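Side-chain contact in microtubule-associated serine/threonine-protein kinase 4 (Homo sapiens, PDB 2W7R), which probably phosphorylates serine and threonine residues of protein substrates, and carries a PDZ domain that probably binds the C-terminal tails of partner proteins: residues F16-I21 and E75-S80. Sequence-based numbering, arbitrary orientation.
Sequences FTIRAI and ELLLKS
Leu-77 reaches out from the last turn of helix 70-78 and sets its two methyls against side chains of strand 16-24, giving up about as much surface as Phe-16 and Ile-18 together. Its CD2 comes to 4.0 Å from CZ of Phe-16, meeting the ring at its edge, near the ring plane. CD1 stands higher, over the rim formed by CZ and CE1, and lies between two neighbours: it is 4.1 Å from the same Phe-16 CZ and 4.2 Å from CD1 of Ile-18. The leucine and phenylalanine side chains run at about a right angle. The phenylalanine CB does not point straight at the helix; with CG set between its backbone N and carbonyl carbon (chi1 69°), the far end of the ring leans over to meet Leu-77. Ile-18, two residues along the strand, points across more directly, and its chain is extended at chi2 (169°), carrying CD1 out toward the leucine. Its other branch, CG2, packs 3.6 Å from CE1 of Phe-16.

The backbones stay well apart, with the closest CA atoms, those of Ile-18 and Leu-77, separated by 10.2 Å, and the side chains meet between them. The contact is wholly apolar. Leu-77 also rests on Ile-60, while Ile-18 touches His-70, Val-73 and Ile-74 along the same helix. Strand and helix here are the two walls of the PDZ peptide-binding groove, and Phe-16, Ile-18 and Leu-77 sit where PDZ domains line the hydrophobic pocket for the last side chain of a C-terminal ligand.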
loop_
_atom_site.group_PDB
_atom_site.type_symbol
_atom_site.label_atom_id
_atom_site.label_comp_id
_atom_site.label_asym_id
_atom_site.label_seq_id
_atom_site.Cartn_x
_atom_site.Cartn_y
_atom_site.Cartn_z
ATOM N N PHE A 16 -11.195 -6.865 -10.387
ATOM C CA PHE A 16 -10.381 -5.946 -9.595
ATOM C C PHE A 16 -10.120 -4.599 -10.268
ATOM O O PHE A 16 -10.392 -4.418 -11.455
ATOM C CB PHE A 16 -9.067 -6.611 -9.143
ATOM C CG PHE A 16 -8.085 -6.890 -10.261
ATOM C CD1 PHE A 16 -7.006 -6.049 -10.479
ATOM C CD2 PHE A 16 -8.224 -8.011 -11.062
ATOM C CE1 PHE A 16 -6.095 -6.311 -11.487
ATOM C CE2 PHE A 16 -7.317 -8.276 -12.073
ATOM C CZ PHE A 16 -6.254 -7.429 -12.286
ATOM N N THR A 17 -9.615 -3.651 -9.488
ATOM C CA THR A 17 -9.223 -2.348 -10.022
ATOM C C THR A 17 -7.788 -2.049 -9.641
ATOM O O THR A 17 -7.297 -2.512 -8.606
ATOM C CB THR A 17 -10.108 -1.209 -9.488
ATOM O OG1 THR A 17 -10.007 -1.149 -8.059
ATOM C CG2 THR A 17 -11.562 -1.442 -9.872
ATOM N N ILE A 18 -7.118 -1.275 -10.486
ATOM C CA ILE A 18 -5.735 -0.895 -10.230
ATOM C C ILE A 18 -5.610 0.614 -10.187
ATOM O O ILE A 18 -6.395 1.331 -10.819
ATOM C CB ILE A 18 -4.776 -1.445 -11.311
ATOM C CG1 ILE A 18 -5.024 -0.758 -12.652
ATOM C CG2 ILE A 18 -4.904 -2.965 -11.425
ATOM C CD1 ILE A 18 -3.949 -1.067 -13.694
ATOM N N ARG A 19 -4.628 1.098 -9.437
ATOM C CA ARG A 19 -4.329 2.518 -9.419
ATOM C C ARG A 19 -2.839 2.775 -9.526
ATOM O O ARG A 19 -2.021 2.000 -9.016
ATOM C CB ARG A 19 -4.864 3.178 -8.149
ATOM C CG ARG A 19 -6.361 3.395 -8.166
ATOM C CD ARG A 19 -6.837 4.112 -6.919
ATOM N NE ARG A 19 -8.271 4.400 -6.991
ATOM C CZ ARG A 19 -8.949 5.062 -6.056
ATOM N NH1 ARG A 19 -8.334 5.512 -4.965
ATOM N NH2 ARG A 19 -10.248 5.275 -6.211
ATOM N N ALA A 20 -2.495 3.871 -10.192
ATOM C CA ALA A 20 -1.113 4.339 -10.247
ATOM C C ALA A 20 -0.810 5.028 -8.925
ATOM O O ALA A 20 -1.661 5.743 -8.386
ATOM C CB ALA A 20 -0.933 5.315 -11.391
ATOM N N ILE A 21 0.383 4.804 -8.394
ATOM C CA ILE A 21 0.795 5.447 -7.148
ATOM C C ILE A 21 2.164 6.068 -7.271
ATOM O O ILE A 21 2.957 5.695 -8.153
ATOM C CB ILE A 21 0.794 4.463 -5.944
ATOM C CG1 ILE A 21 1.921 3.429 -6.052
ATOM C CG2 ILE A 21 -0.575 3.788 -5.817
ATOM C CD1 ILE A 21 2.024 2.556 -4.810
ATOM N N GLU A 75 -4.813 -1.592 -20.584
ATOM C CA GLU A 75 -4.887 -2.192 -21.913
ATOM C C GLU A 75 -4.317 -3.614 -21.935
ATOM O O GLU A 75 -4.854 -4.487 -22.618
ATOM C CB GLU A 75 -4.170 -1.308 -22.938
ATOM C CG GLU A 75 -4.475 -1.659 -24.384
ATOM C CD GLU A 75 -5.936 -1.447 -24.738
ATOM O OE1 GLU A 75 -6.645 -0.749 -23.977
ATOM O OE2 GLU A 75 -6.377 -1.977 -25.779
ATOM N N LEU A 76 -3.233 -3.845 -21.196
ATOM C CA LEU A 76 -2.672 -5.192 -21.084
ATOM C C LEU A 76 -3.683 -6.160 -20.472
ATOM O O LEU A 76 -3.827 -7.292 -20.928
ATOM C CB LEU A 76 -1.388 -5.198 -20.248
ATOM C CG LEU A 76 -0.163 -4.476 -20.809
ATOM C CD1 LEU A 76 1.029 -4.649 -19.879
ATOM C CD2 LEU A 76 0.162 -4.983 -22.204
ATOM N N LEU A 77 -4.377 -5.712 -19.431
ATOM C CA LEU A 77 -5.355 -6.558 -18.750
ATOM C C LEU A 77 -6.569 -6.811 -19.637
ATOM O O LEU A 77 -7.155 -7.893 -19.608
ATOM C CB LEU A 77 -5.769 -5.927 -17.416
ATOM C CG LEU A 77 -4.644 -5.880 -16.370
ATOM C CD1 LEU A 77 -4.933 -4.891 -15.254
ATOM C CD2 LEU A 77 -4.374 -7.269 -15.801
ATOM N N LEU A 78 -6.938 -5.816 -20.438
ATOM C CA LEU A 78 -8.109 -5.933 -21.303
ATOM C C LEU A 78 -7.898 -6.888 -22.477
ATOM O O LEU A 78 -8.806 -7.635 -22.844
ATOM C CB LEU A 78 -8.540 -4.558 -21.818
ATOM C CG LEU A 78 -9.125 -3.604 -20.778
ATOM C CD1 LEU A 78 -9.454 -2.266 -21.416
ATOM C CD2 LEU A 78 -10.354 -4.210 -20.121
ATOM N N LYS A 79 -6.707 -6.862 -23.068
ATOM C CA LYS A 79 -6.425 -7.709 -24.223
ATOM C C LYS A 79 -6.138 -9.149 -23.813
ATOM O O LYS A 79 -5.995 -10.028 -24.665
ATOM C CB LYS A 79 -5.252 -7.157 -25.036
ATOM C CG LYS A 79 -3.877 -7.417 -24.430
ATOM C CD LYS A 79 -2.821 -7.518 -25.526
ATOM C CE LYS A 79 -1.463 -6.997 -25.070
ATOM N NZ LYS A 79 -0.893 -7.769 -23.933
ATOM N N SER A 80 -6.056 -9.389 -22.508
ATOM C CA SER A 80 -5.720 -10.713 -22.000
ATOM C C SER A 80 -6.830 -11.728 -22.263
ATOM O O SER A 80 -6.559 -12.901 -22.517
ATOM C CB SER A 80 -5.384 -10.658 -20.509
ATOM O OG SER A 80 -4.839 -11.891 -20.070
#